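Local coordinates for protein nucleoporin NUP82 (Saccharomyces cerevisiae, PDB 3PBP) that serves as a structural constituent of the nuclear pore complex, this N-terminal domain lying largely within the region that interacts with NUP116, at residues 43-48 / 53-58; 98-101 / 105-108; 25-30 / 34-39; 425-430 / 436-441. The protein carries 1 engineered substitution. One frame throughout, in Å; residues are numbered along the deposited sequence.

Interaction 1 (43-48 / 53-58); sequences IRWYNV and LYHSLN
Trp45 and His55 face each other across two antiparallel strands and illustrate how a hairpin can set an aromatic plate against an aliphatic carbon. The Trp45 side chain swings across the partner strand because its CG lies between the backbone N and the carbonyl carbon (chi1 65°). His55 CB comes down over one face of the indole, 3.7 Å from the centroid of its six-membered ring, a CH-pi contact. The two aromatic rings themselves are nearly parallel but slid apart, so they scarcely overlap. Beyond them, Trp45 CZ3 reaches Leu57 CB at 3.7 Å.

On the other face, which Arg44 shares with its strand partner Ser56, Arg44 also meets the ring of Tyr54, just before the strand. Arg44 is extended from CG to NE, and its CD makes an off-centre CH-pi contact with the phenol ring, approaching it obliquely, while Tyr54 OH hangs above the centre of the guanidinium, with the two planes 26° apart. Arg44 NH1 finds its hydrogen bonds elsewhere, on the carbonyls of Ile12 and Gln14. Four main-chain hydrogen bonds, two at Ile43-Leu57 and two at Trp45-His55, fix the register.

Side-chain adhesion here thus rests on dispersion and CH-pi contacts, and the directional polar bonding across the hairpin is left to the backbone.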
loop_
_atom_site.group_PDB
_atom_site.type_symbol
_atom_site.label_atom_id
_atom_site.label_comp_id
_atom_site.label_asym_id
_atom_site.label_seq_id
_atom_site.Cartn_x
_atom_site.Cartn_y
_atom_site.Cartn_z
ATOM N N ILE A 43 29.631 -4.133 8.658
ATOM C CA ILE A 43 28.888 -5.159 7.958
ATOM C C ILE A 43 29.752 -6.403 7.868
ATOM O O ILE A 43 30.903 -6.345 7.441
ATOM C CB ILE A 43 28.536 -4.734 6.519
ATOM C CG1 ILE A 43 27.744 -3.424 6.530
ATOM C CG2 ILE A 43 27.735 -5.836 5.840
ATOM C CD1 ILE A 43 27.481 -2.825 5.133
ATOM N N ARG A 44 29.204 -7.528 8.300
ATOM C CA ARG A 44 29.908 -8.795 8.195
ATOM C C ARG A 44 29.091 -9.656 7.234
ATOM O O ARG A 44 27.867 -9.731 7.346
ATOM C CB ARG A 44 29.989 -9.488 9.541
ATOM C CG ARG A 44 30.978 -8.885 10.472
ATOM C CD ARG A 44 31.101 -9.740 11.721
ATOM N NE ARG A 44 32.010 -9.138 12.691
ATOM C CZ ARG A 44 32.209 -9.590 13.925
ATOM N NH1 ARG A 44 31.561 -10.664 14.358
ATOM N NH2 ARG A 44 33.049 -8.957 14.734
ATOM N N TRP A 45 29.755 -10.288 6.274
ATOM C CA TRP A 45 29.055 -11.133 5.321
ATOM C C TRP A 45 29.825 -12.424 5.151
ATOM O O TRP A 45 31.044 -12.416 5.060
ATOM C CB TRP A 45 28.886 -10.400 3.984
ATOM C CG TRP A 45 30.161 -10.074 3.245
ATOM C CD1 TRP A 45 30.735 -10.800 2.243
ATOM C CD2 TRP A 45 30.972 -8.907 3.405
ATOM N NE1 TRP A 45 31.844 -10.156 1.762
ATOM C CE2 TRP A 45 32.016 -8.990 2.457
ATOM C CE3 TRP A 45 30.916 -7.794 4.254
ATOM C CZ2 TRP A 45 33.001 -8.004 2.337
ATOM C CZ3 TRP A 45 31.903 -6.807 4.133
ATOM C CH2 TRP A 45 32.926 -6.920 3.182
ATOM N N TYR A 46 29.115 -13.539 5.113
ATOM C CA TYR A 46 29.783 -14.817 4.979
ATOM C C TYR A 46 28.935 -15.768 4.165
ATOM O O TYR A 46 27.752 -15.952 4.454
ATOM C CB TYR A 46 30.032 -15.381 6.376
ATOM C CG TYR A 46 30.486 -16.813 6.468
ATOM C CD1 TYR A 46 31.790 -17.187 6.143
ATOM C CD2 TYR A 46 29.626 -17.786 6.953
ATOM C CE1 TYR A 46 32.229 -18.506 6.315
ATOM C CE2 TYR A 46 30.044 -19.098 7.127
ATOM C CZ TYR A 46 31.343 -19.456 6.811
ATOM O OH TYR A 46 31.730 -20.766 6.998
ATOM N N ASN A 47 29.532 -16.349 3.128
ATOM C CA ASN A 47 28.815 -17.308 2.309
ATOM C C ASN A 47 29.138 -18.704 2.830
ATOM O O ASN A 47 30.245 -19.211 2.670
ATOM C CB ASN A 47 29.203 -17.200 0.838
ATOM C CG ASN A 47 28.414 -18.151 -0.027
ATOM O OD1 ASN A 47 28.420 -19.356 0.199
ATOM N ND2 ASN A 47 27.719 -17.614 -1.013
ATOM N N VAL A 48 28.145 -19.303 3.470
ATOM C CA VAL A 48 28.241 -20.626 4.048
ATOM C C VAL A 48 28.852 -21.726 3.159
ATOM O O VAL A 48 29.489 -22.647 3.678
ATOM C CB VAL A 48 26.833 -21.046 4.541
ATOM C CG1 VAL A 48 26.741 -22.539 4.721
ATOM C CG2 VAL A 48 26.533 -20.332 5.852
ATOM N N LEU A 53 36.297 -17.795 5.667
ATOM C CA LEU A 53 36.326 -16.711 6.642
ATOM C C LEU A 53 35.268 -15.703 6.255
ATOM O O LEU A 53 34.846 -15.662 5.100
ATOM C CB LEU A 53 37.684 -16.016 6.637
ATOM C CG LEU A 53 38.824 -16.770 7.312
ATOM C CD1 LEU A 53 40.160 -16.259 6.767
ATOM C CD2 LEU A 53 38.719 -16.609 8.819
ATOM N N TYR A 54 34.831 -14.895 7.215
ATOM C CA TYR A 54 33.844 -13.869 6.920
ATOM C C TYR A 54 34.607 -12.589 6.596
ATOM O O TYR A 54 35.821 -12.527 6.774
ATOM C CB TYR A 54 32.901 -13.664 8.113
ATOM C CG TYR A 54 33.513 -12.980 9.311
ATOM C CD1 TYR A 54 33.761 -11.603 9.311
ATOM C CD2 TYR A 54 33.837 -13.708 10.454
ATOM C CE1 TYR A 54 34.315 -10.976 10.425
ATOM C CE2 TYR A 54 34.389 -13.090 11.571
ATOM C CZ TYR A 54 34.623 -11.730 11.552
ATOM O OH TYR A 54 35.150 -11.136 12.674
ATOM N N HIS A 55 33.911 -11.573 6.112
ATOM C CA HIS A 55 34.583 -10.338 5.774
ATOM C C HIS A 55 33.858 -9.167 6.389
ATOM O O HIS A 55 32.725 -9.307 6.832
ATOM C CB HIS A 55 34.679 -10.207 4.262
ATOM C CG HIS A 55 35.250 -11.421 3.600
ATOM N ND1 HIS A 55 34.536 -12.594 3.459
ATOM C CD2 HIS A 55 36.486 -11.672 3.108
ATOM C CE1 HIS A 55 35.309 -13.515 2.911
ATOM N NE2 HIS A 55 36.497 -12.981 2.689
ATOM N N SER A 56 34.521 -8.014 6.436
ATOM C CA SER A 56 33.939 -6.823 7.038
ATOM C C SER A 56 34.156 -5.532 6.272
ATOM O O SER A 56 35.078 -5.401 5.460
ATOM C CB SER A 56 34.489 -6.636 8.438
ATOM O OG SER A 56 34.291 -7.808 9.186
ATOM N N LEU A 57 33.282 -4.575 6.548
ATOM C CA LEU A 57 33.341 -3.266 5.933
ATOM C C LEU A 57 32.758 -2.299 6.937
ATOM O O LEU A 57 31.548 -2.152 7.033
ATOM C CB LEU A 57 32.520 -3.221 4.652
ATOM C CG LEU A 57 32.413 -1.809 4.074
ATOM C CD1 LEU A 57 33.816 -1.306 3.739
ATOM C CD2 LEU A 57 31.515 -1.810 2.837
ATOM N N ASN A 58 33.632 -1.653 7.696
ATOM C CA ASN A 58 33.223 -0.686 8.700
ATOM C C ASN A 58 32.725 0.558 7.990
ATOM O O ASN A 58 33.442 1.143 7.180
ATOM C CB ASN A 58 34.406 -0.325 9.598
ATOM C CG ASN A 58 34.015 0.587 10.722
ATOM O OD1 ASN A 58 33.636 1.738 10.495
ATOM N ND2 ASN A 58 34.086 0.080 11.951
#

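Interaction 2 (98-101 / 105-108); sequences SNVE and IQDA
Ile105 meets Val100 through one methyl each, Ile105 CG2 lying 4.0 Å from Val100 CG1, and this modest touch begins a contact in which a short helix is held against the loop leading into it. Both branches are on the side of their own residue anti to the backbone N, and the two side chains run at a slant to one another.

Gln106 follows and carries most of the contact, using its aliphatic stem and its amide for different tasks. Its CG packs on the same Val100 methyl, CG1, at 3.6 Å. Beyond CG the chain is extended (chi2 -178°), which sends the amide back over the loop. There NE2 donates to Val100 O at 2.6 Å, a weak bond since the N-H...O angle is only 123°. The amide carbon CD also lies 3.5 Å from Glu101 O, while OE1 is turned to a weak hydrogen bond from Arg61 NH2. The carbonyl that accepts the NE2 bond belongs to the centre of an inverse gamma turn, in which Glu101 N makes a weak bond to Asn99 O. Shortening Gln106 to an alanine would probably leave the Val100 carbonyl without this donor and uncover one side of the Val100 methyl.

Asp107, next in line, looks elsewhere and forms a salt bridge with Arg61. The loop follows strand 87-92, and helix 103-107 leads on to strand 110-115. Val100 and Gln106 both rest on Leu57, and Ser98 on His55, so loop and helix together lie against strand 55-58.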
loop_
_atom_site.group_PDB
_atom_site.type_symbol
_atom_site.label_atom_id
_atom_site.label_comp_id
_atom_site.label_asym_id
_atom_site.label_seq_id
_atom_site.Cartn_x
_atom_site.Cartn_y
_atom_site.Cartn_z
ATOM N N SER A 98 37.275 -9.234 -0.805
ATOM C CA SER A 98 37.819 -9.882 0.381
ATOM C C SER A 98 38.580 -8.879 1.232
ATOM O O SER A 98 38.427 -8.838 2.461
ATOM C CB SER A 98 38.738 -11.040 -0.020
ATOM O OG SER A 98 39.694 -10.617 -0.976
ATOM N N ASN A 99 39.388 -8.057 0.574
ATOM C CA ASN A 99 40.168 -7.063 1.282
ATOM C C ASN A 99 39.720 -5.663 0.896
ATOM O O ASN A 99 40.290 -5.045 -0.004
ATOM C CB ASN A 99 41.650 -7.253 0.967
ATOM C CG ASN A 99 42.522 -7.051 2.182
ATOM O OD1 ASN A 99 42.309 -7.679 3.227
ATOM N ND2 ASN A 99 43.516 -6.174 2.059
ATOM N N VAL A 100 38.698 -5.167 1.583
ATOM C CA VAL A 100 38.166 -3.838 1.303
ATOM C C VAL A 100 38.899 -2.778 2.125
ATOM O O VAL A 100 38.418 -2.345 3.172
ATOM C CB VAL A 100 36.662 -3.768 1.620
ATOM C CG1 VAL A 100 36.022 -2.652 0.820
ATOM C CG2 VAL A 100 36.005 -5.099 1.315
ATOM N N GLU A 101 40.065 -2.361 1.639
ATOM C CA GLU A 101 40.877 -1.359 2.321
ATOM C C GLU A 101 40.757 0.016 1.682
ATOM O O GLU A 101 40.412 0.987 2.356
ATOM C CB GLU A 101 42.337 -1.789 2.325
ATOM C CG GLU A 101 42.917 -1.924 3.715
ATOM C CD GLU A 101 43.609 -3.262 3.928
ATOM O OE1 GLU A 101 42.919 -4.303 3.888
ATOM O OE2 GLU A 101 44.843 -3.279 4.129
ATOM N N ILE A 105 37.556 2.490 -2.655
ATOM C CA ILE A 105 36.773 1.292 -2.941
ATOM C C ILE A 105 35.639 1.097 -1.934
ATOM O O ILE A 105 34.588 0.552 -2.271
ATOM C CB ILE A 105 37.672 0.024 -2.953
ATOM C CG1 ILE A 105 38.492 -0.016 -4.245
ATOM C CG2 ILE A 105 36.823 -1.228 -2.818
ATOM C CD1 ILE A 105 39.298 -1.299 -4.439
ATOM N N GLN A 106 35.851 1.549 -0.701
ATOM C CA GLN A 106 34.841 1.413 0.340
ATOM C C GLN A 106 33.723 2.410 0.146
ATOM O O GLN A 106 32.590 2.167 0.555
ATOM C CB GLN A 106 35.450 1.629 1.719
ATOM C CG GLN A 106 36.545 0.645 2.073
ATOM C CD GLN A 106 37.083 0.867 3.470
ATOM O OE1 GLN A 106 37.333 2.008 3.879
ATOM N NE2 GLN A 106 37.275 -0.220 4.211
ATOM N N ASP A 107 34.038 3.545 -0.462
ATOM C CA ASP A 107 33.021 4.558 -0.695
ATOM C C ASP A 107 32.175 4.113 -1.868
ATOM O O ASP A 107 31.055 4.590 -2.065
ATOM C CB ASP A 107 33.667 5.910 -1.000
ATOM C CG ASP A 107 34.487 6.436 0.163
ATOM O OD1 ASP A 107 34.568 5.727 1.190
ATOM O OD2 ASP A 107 35.049 7.554 0.047
ATOM N N ALA A 108 32.728 3.195 -2.652
ATOM C CA ALA A 108 32.029 2.664 -3.813
ATOM C C ALA A 108 30.773 1.925 -3.357
ATOM O O ALA A 108 29.791 1.842 -4.090
ATOM C CB ALA A 108 32.943 1.712 -4.579
#

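Interaction 3 (25-30 / 34-39); sequences YIFSSQ and RIVFIQ
Ile38 is the bump and the rings of Tyr25 and Phe27 form the hollow: its CB meets the edge of the tyrosine at CD1, 4.2 Å away, while its far methyl CD1 reaches the edge of the phenylalanine at CE2. Both rings are set beside their own backbone N, leaning the same way and leaving room for the isoleucine. Val36 fills the next place along, its CG1 methyl 4.2 Å from Phe27 CD2.

At the turn end of this face the fit becomes flat against flat. The Gln30 amide is laid on the Arg34 guanidinium, their planes only 4° apart, with NE2 3.3 Å above the guanidinium plane and over its centre. A bend at chi3 (113°) turns NE and the guanidinium beneath the amide, with CD also close to it, and Ser29 CB fits against the guanidinium edge. The cation is also engaged by Trp95 in a cation-pi contact. An alanine in place of Arg34 is likely to leave the Gln30 amide free to turn and Trp95 without its cation.

On the other face, Ile26 CB approaches the edge of Phe37, 4.3 Å from its CD1, and Ile26 CG1 lies at a similar distance from Ile35 CG2. Straight main-chain bonds at Tyr25-Ile38 and Phe27-Val36 keep these shapes in register.

Strand 34-39 is flanked by 24-29 and 42-47 in one antiparallel sheet. Tyr25 and Phe27 lean on Val71 of strand 70-73, whereas Ile26 and Phe37 pack on Met440 of strand 434-440.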
loop_
_atom_site.group_PDB
_atom_site.type_symbol
_atom_site.label_atom_id
_atom_site.label_comp_id
_atom_site.label_asym_id
_atom_site.label_seq_id
_atom_site.Cartn_x
_atom_site.Cartn_y
_atom_site.Cartn_z
ATOM N N TYR A 25 21.699 -6.419 13.593
ATOM C CA TYR A 25 20.800 -6.990 12.604
ATOM C C TYR A 25 21.421 -8.194 11.938
ATOM O O TYR A 25 22.632 -8.359 11.934
ATOM C CB TYR A 25 20.445 -5.959 11.544
ATOM C CG TYR A 25 19.961 -4.650 12.120
ATOM C CD1 TYR A 25 20.869 -3.689 12.585
ATOM C CD2 TYR A 25 18.596 -4.357 12.190
ATOM C CE1 TYR A 25 20.430 -2.467 13.099
ATOM C CE2 TYR A 25 18.147 -3.137 12.702
ATOM C CZ TYR A 25 19.070 -2.196 13.155
ATOM O OH TYR A 25 18.635 -0.987 13.666
ATOM N N ILE A 26 20.573 -9.036 11.372
ATOM C CA ILE A 26 21.037 -10.227 10.687
ATOM C C ILE A 26 20.079 -10.527 9.537
ATOM O O ILE A 26 18.863 -10.400 9.680
ATOM C CB ILE A 26 21.102 -11.428 11.659
ATOM C CG1 ILE A 26 21.651 -12.653 10.929
ATOM C CG2 ILE A 26 19.714 -11.692 12.261
ATOM C CD1 ILE A 26 21.777 -13.864 11.809
ATOM N N PHE A 27 20.632 -10.895 8.388
ATOM C CA PHE A 27 19.830 -11.213 7.203
ATOM C C PHE A 27 20.481 -12.401 6.516
ATOM O O PHE A 27 21.671 -12.679 6.726
ATOM C CB PHE A 27 19.830 -10.045 6.224
ATOM C CG PHE A 27 19.539 -8.727 6.857
ATOM C CD1 PHE A 27 18.218 -8.343 7.127
ATOM C CD2 PHE A 27 20.588 -7.865 7.204
ATOM C CE1 PHE A 27 17.942 -7.118 7.731
ATOM C CE2 PHE A 27 20.325 -6.635 7.811
ATOM C CZ PHE A 27 18.993 -6.258 8.076
ATOM N N SER A 28 19.706 -13.109 5.704
ATOM C CA SER A 28 20.239 -14.242 4.973
ATOM C C SER A 28 19.835 -14.030 3.535
ATOM O O SER A 28 19.029 -13.161 3.233
ATOM C CB SER A 28 19.713 -15.574 5.508
ATOM O OG SER A 28 18.327 -15.698 5.289
ATOM N N SER A 29 20.400 -14.832 2.649
ATOM C CA SER A 29 20.158 -14.691 1.221
ATOM C C SER A 29 20.368 -16.044 0.540
ATOM O O SER A 29 20.971 -16.953 1.125
ATOM C CB SER A 29 21.173 -13.684 0.670
ATOM O OG SER A 29 20.576 -12.835 -0.275
ATOM N N GLN A 30 19.897 -16.168 -0.696
ATOM C CA GLN A 30 20.058 -17.399 -1.466
ATOM C C GLN A 30 19.772 -18.679 -0.670
ATOM O O GLN A 30 20.661 -19.493 -0.409
ATOM C CB GLN A 30 21.466 -17.448 -2.061
ATOM C CG GLN A 30 21.813 -16.213 -2.878
ATOM C CD GLN A 30 23.176 -16.304 -3.560
ATOM O OE1 GLN A 30 23.977 -17.207 -3.284
ATOM N NE2 GLN A 30 23.450 -15.357 -4.444
ATOM N N ARG A 34 23.695 -17.420 2.429
ATOM C CA ARG A 34 24.606 -16.300 2.709
ATOM C C ARG A 34 24.095 -15.520 3.908
ATOM O O ARG A 34 22.915 -15.203 3.975
ATOM C CB ARG A 34 24.673 -15.313 1.542
ATOM C CG ARG A 34 24.924 -15.874 0.156
ATOM C CD ARG A 34 24.227 -14.940 -0.810
ATOM N NE ARG A 34 25.123 -14.193 -1.680
ATOM C CZ ARG A 34 24.776 -13.071 -2.300
ATOM N NH1 ARG A 34 23.566 -12.559 -2.128
ATOM N NH2 ARG A 34 25.625 -12.482 -3.128
ATOM N N ILE A 35 24.988 -15.176 4.830
ATOM C CA ILE A 35 24.614 -14.437 6.033
ATOM C C ILE A 35 25.199 -13.026 6.076
ATOM O O ILE A 35 26.365 -12.830 5.734
ATOM C CB ILE A 35 25.097 -15.186 7.293
ATOM C CG1 ILE A 35 24.390 -16.535 7.393
ATOM C CG2 ILE A 35 24.837 -14.347 8.541
ATOM C CD1 ILE A 35 25.010 -17.439 8.435
ATOM N N VAL A 36 24.381 -12.057 6.480
ATOM C CA VAL A 36 24.835 -10.677 6.636
ATOM C C VAL A 36 24.555 -10.323 8.093
ATOM O O VAL A 36 23.454 -10.548 8.602
ATOM C CB VAL A 36 24.104 -9.672 5.688
ATOM C CG1 VAL A 36 24.564 -8.242 5.972
ATOM C CG2 VAL A 36 24.437 -9.990 4.245
ATOM N N PHE A 37 25.560 -9.759 8.751
ATOM C CA PHE A 37 25.484 -9.421 10.167
ATOM C C PHE A 37 25.958 -7.996 10.418
ATOM O O PHE A 37 27.085 -7.653 10.068
ATOM C CB PHE A 37 26.375 -10.416 10.917
ATOM C CG PHE A 37 26.283 -10.331 12.410
ATOM C CD1 PHE A 37 25.133 -10.727 13.079
ATOM C CD2 PHE A 37 27.378 -9.914 13.158
ATOM C CE1 PHE A 37 25.080 -10.713 14.471
ATOM C CE2 PHE A 37 27.331 -9.897 14.545
ATOM C CZ PHE A 37 26.177 -10.299 15.202
ATOM N N ILE A 38 25.106 -7.162 11.007
ATOM C CA ILE A 38 25.488 -5.773 11.298
ATOM C C ILE A 38 25.678 -5.548 12.803
ATOM O O ILE A 38 24.813 -5.892 13.618
ATOM C CB ILE A 38 24.449 -4.760 10.770
ATOM C CG1 ILE A 38 24.357 -4.863 9.251
ATOM C CG2 ILE A 38 24.857 -3.345 11.162
ATOM C CD1 ILE A 38 23.486 -3.816 8.635
ATOM N N GLN A 39 26.820 -4.965 13.162
ATOM C CA GLN A 39 27.159 -4.716 14.563
ATOM C C GLN A 39 28.304 -3.697 14.671
ATOM O O GLN A 39 29.340 -3.833 14.005
ATOM C CB GLN A 39 27.536 -6.050 15.200
ATOM C CG GLN A 39 28.373 -5.993 16.445
ATOM C CD GLN A 39 28.679 -7.391 16.946
ATOM O OE1 GLN A 39 27.788 -8.104 17.445
ATOM N NE2 GLN A 39 29.935 -7.811 16.793
#

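Interaction 4 (425-430 / 436-441); sequences NLAYIN and NLALMS
Leu426 lies against two leucines of the facing strand, Leu437 and Leu439, and traced outward it gives a worked case of branched side chains sharing one surface. Its CB is already 3.9 Å from Leu437 CD1. CG, set beside the backbone N (chi1 -81°), touches both neighbours, with Leu439 CD2 at 3.7 Å and Leu437 CD1 scarcely farther. At the tip the branches divide the work: CD1 meets Leu439 CD2 at 3.6 Å, and CD2 faces Leu437 CD1 at 4.1 Å. Leu426 and Leu439 run side by side and point the same way, while Leu437 comes across at a slant.

On the other face Ile429 reaches diagonally past its own partner, so that its CD1 touches the Ala438 methyl CB at 3.8 Å. Main-chain bonds join Asn425 to Met440, a selenomethionine here, in both directions, and Ile429 to Asn436 likewise.

Asn425 OD1 accepts from Ile26 N and Tyr428 O from Ser28 OG, bringing the hairpin against strand 24-29. Such meeting of the last antiparallel sheet with the first is how a beta-propeller closes its ring of blades, the fold of this domain.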
loop_
_atom_site.group_PDB
_atom_site.type_symbol
_atom_site.label_atom_id
_atom_site.label_comp_id
_atom_site.label_asym_id
_atom_site.label_seq_id
_atom_site.Cartn_x
_atom_site.Cartn_y
_atom_site.Cartn_z
ATOM N N ASN A 425 14.994 -9.794 15.324
ATOM C CA ASN A 425 15.300 -9.741 13.913
ATOM C C ASN A 425 15.346 -11.222 13.510
ATOM O O ASN A 425 16.060 -12.011 14.127
ATOM C CB ASN A 425 16.666 -9.057 13.764
ATOM C CG ASN A 425 16.882 -8.455 12.402
ATOM O OD1 ASN A 425 17.309 -9.135 11.471
ATOM N ND2 ASN A 425 16.588 -7.168 12.273
ATOM N N LEU A 426 14.563 -11.615 12.509
ATOM C CA LEU A 426 14.558 -13.010 12.073
ATOM C C LEU A 426 15.359 -13.250 10.804
ATOM O O LEU A 426 15.595 -12.336 10.020
ATOM C CB LEU A 426 13.131 -13.498 11.837
ATOM C CG LEU A 426 12.314 -13.942 13.038
ATOM C CD1 LEU A 426 12.279 -12.837 14.074
ATOM C CD2 LEU A 426 10.915 -14.298 12.570
ATOM N N ALA A 427 15.763 -14.497 10.605
ATOM C CA ALA A 427 16.515 -14.881 9.426
ATOM C C ALA A 427 16.530 -16.398 9.271
ATOM O O ALA A 427 16.728 -17.132 10.229
ATOM C CB ALA A 427 17.930 -14.344 9.521
ATOM N N TYR A 428 16.304 -16.857 8.050
ATOM C CA TYR A 428 16.309 -18.282 7.733
ATOM C C TYR A 428 17.732 -18.678 7.348
ATOM O O TYR A 428 18.337 -18.065 6.475
ATOM C CB TYR A 428 15.355 -18.556 6.568
ATOM C CG TYR A 428 15.489 -19.915 5.916
ATOM C CD1 TYR A 428 14.754 -21.013 6.366
ATOM C CD2 TYR A 428 16.313 -20.088 4.810
ATOM C CE1 TYR A 428 14.833 -22.251 5.715
ATOM C CE2 TYR A 428 16.406 -21.308 4.159
ATOM C CZ TYR A 428 15.666 -22.388 4.607
ATOM O OH TYR A 428 15.762 -23.592 3.931
ATOM N N ILE A 429 18.270 -19.696 8.007
ATOM C CA ILE A 429 19.616 -20.150 7.712
ATOM C C ILE A 429 19.644 -21.645 7.418
ATOM O O ILE A 429 19.292 -22.462 8.266
ATOM C CB ILE A 429 20.559 -19.857 8.875
ATOM C CG1 ILE A 429 20.637 -18.351 9.087
ATOM C CG2 ILE A 429 21.933 -20.437 8.594
ATOM C CD1 ILE A 429 21.419 -17.953 10.306
ATOM N N ASN A 430 20.059 -21.993 6.206
ATOM C CA ASN A 430 20.129 -23.381 5.804
ATOM C C ASN A 430 21.534 -23.868 6.101
ATOM O O ASN A 430 22.478 -23.518 5.401
ATOM C CB ASN A 430 19.831 -23.508 4.314
ATOM C CG ASN A 430 19.331 -24.885 3.944
ATOM O OD1 ASN A 430 19.966 -25.892 4.261
ATOM N ND2 ASN A 430 18.178 -24.942 3.276
ATOM N N ASN A 436 17.119 -23.468 9.731
ATOM C CA ASN A 436 16.991 -22.918 11.069
ATOM C C ASN A 436 16.472 -21.492 11.044
ATOM O O ASN A 436 16.383 -20.869 9.988
ATOM C CB ASN A 436 18.350 -22.949 11.759
ATOM C CG ASN A 436 18.941 -24.336 11.797
ATOM O OD1 ASN A 436 18.423 -25.223 12.472
ATOM N ND2 ASN A 436 20.030 -24.539 11.058
ATOM N N LEU A 437 16.126 -20.987 12.222
ATOM C CA LEU A 437 15.630 -19.632 12.367
ATOM C C LEU A 437 16.533 -18.916 13.348
ATOM O O LEU A 437 16.679 -19.342 14.484
ATOM C CB LEU A 437 14.204 -19.640 12.904
ATOM C CG LEU A 437 13.608 -18.279 13.252
ATOM C CD1 LEU A 437 13.500 -17.407 12.003
ATOM C CD2 LEU A 437 12.244 -18.491 13.871
ATOM N N ALA A 438 17.159 -17.836 12.908
ATOM C CA ALA A 438 18.032 -17.086 13.786
ATOM C C ALA A 438 17.235 -15.947 14.388
ATOM O O ALA A 438 16.647 -15.150 13.668
ATOM C CB ALA A 438 19.220 -16.544 13.010
ATOM N N LEU A 439 17.191 -15.887 15.712
ATOM C CA LEU A 439 16.476 -14.825 16.407
ATOM C C LEU A 439 17.517 -13.898 16.991
ATOM O O LEU A 439 18.263 -14.270 17.890
ATOM C CB LEU A 439 15.605 -15.401 17.522
ATOM C CG LEU A 439 14.468 -16.302 17.039
ATOM C CD1 LEU A 439 13.675 -16.824 18.228
ATOM C CD2 LEU A 439 13.567 -15.512 16.096
HETATM N N MSE A 440 17.572 -12.687 16.463
HETATM C CA MSE A 440 18.537 -11.705 16.919
HETATM C C MSE A 440 17.877 -10.619 17.747
HETATM O O MSE A 440 16.774 -10.177 17.440
HETATM C CB MSE A 440 19.214 -11.057 15.714
HETATM C CG MSE A 440 20.202 -9.936 16.043
HETATM SE SE MSE A 440 21.954 -10.589 16.558
HETATM C CE MSE A 440 22.222 -11.819 15.062
ATOM N N SER A 441 18.561 -10.191 18.802
ATOM C CA SER A 441 18.066 -9.120 19.660
ATOM C C SER A 441 19.281 -8.377 20.200
ATOM O O SER A 441 20.421 -8.823 20.039
ATOM C CB SER A 441 17.220 -9.665 20.819
ATOM O OG SER A 441 18.017 -10.343 21.771
#

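From the N terminus, interaction 3 comes first and closes the tight hairpin turn between residues 30 and 34. Strand 42-47 follows as the neighbour of 34-39, and interaction 1 closes the hairpin from it to edge strand 55-58 of the same sheet. Interaction 2 then folds a loop back on its own short helix, which touches that edge strand through Leu57. Interaction 4 closes a hairpin near the C terminus, more than three hundred residues later, yet its centre lies about 9 Å from that of interaction 3. All four are in series, none nested or crossed. Together they run from the periphery of the first sheet across to the last sheet of the chain.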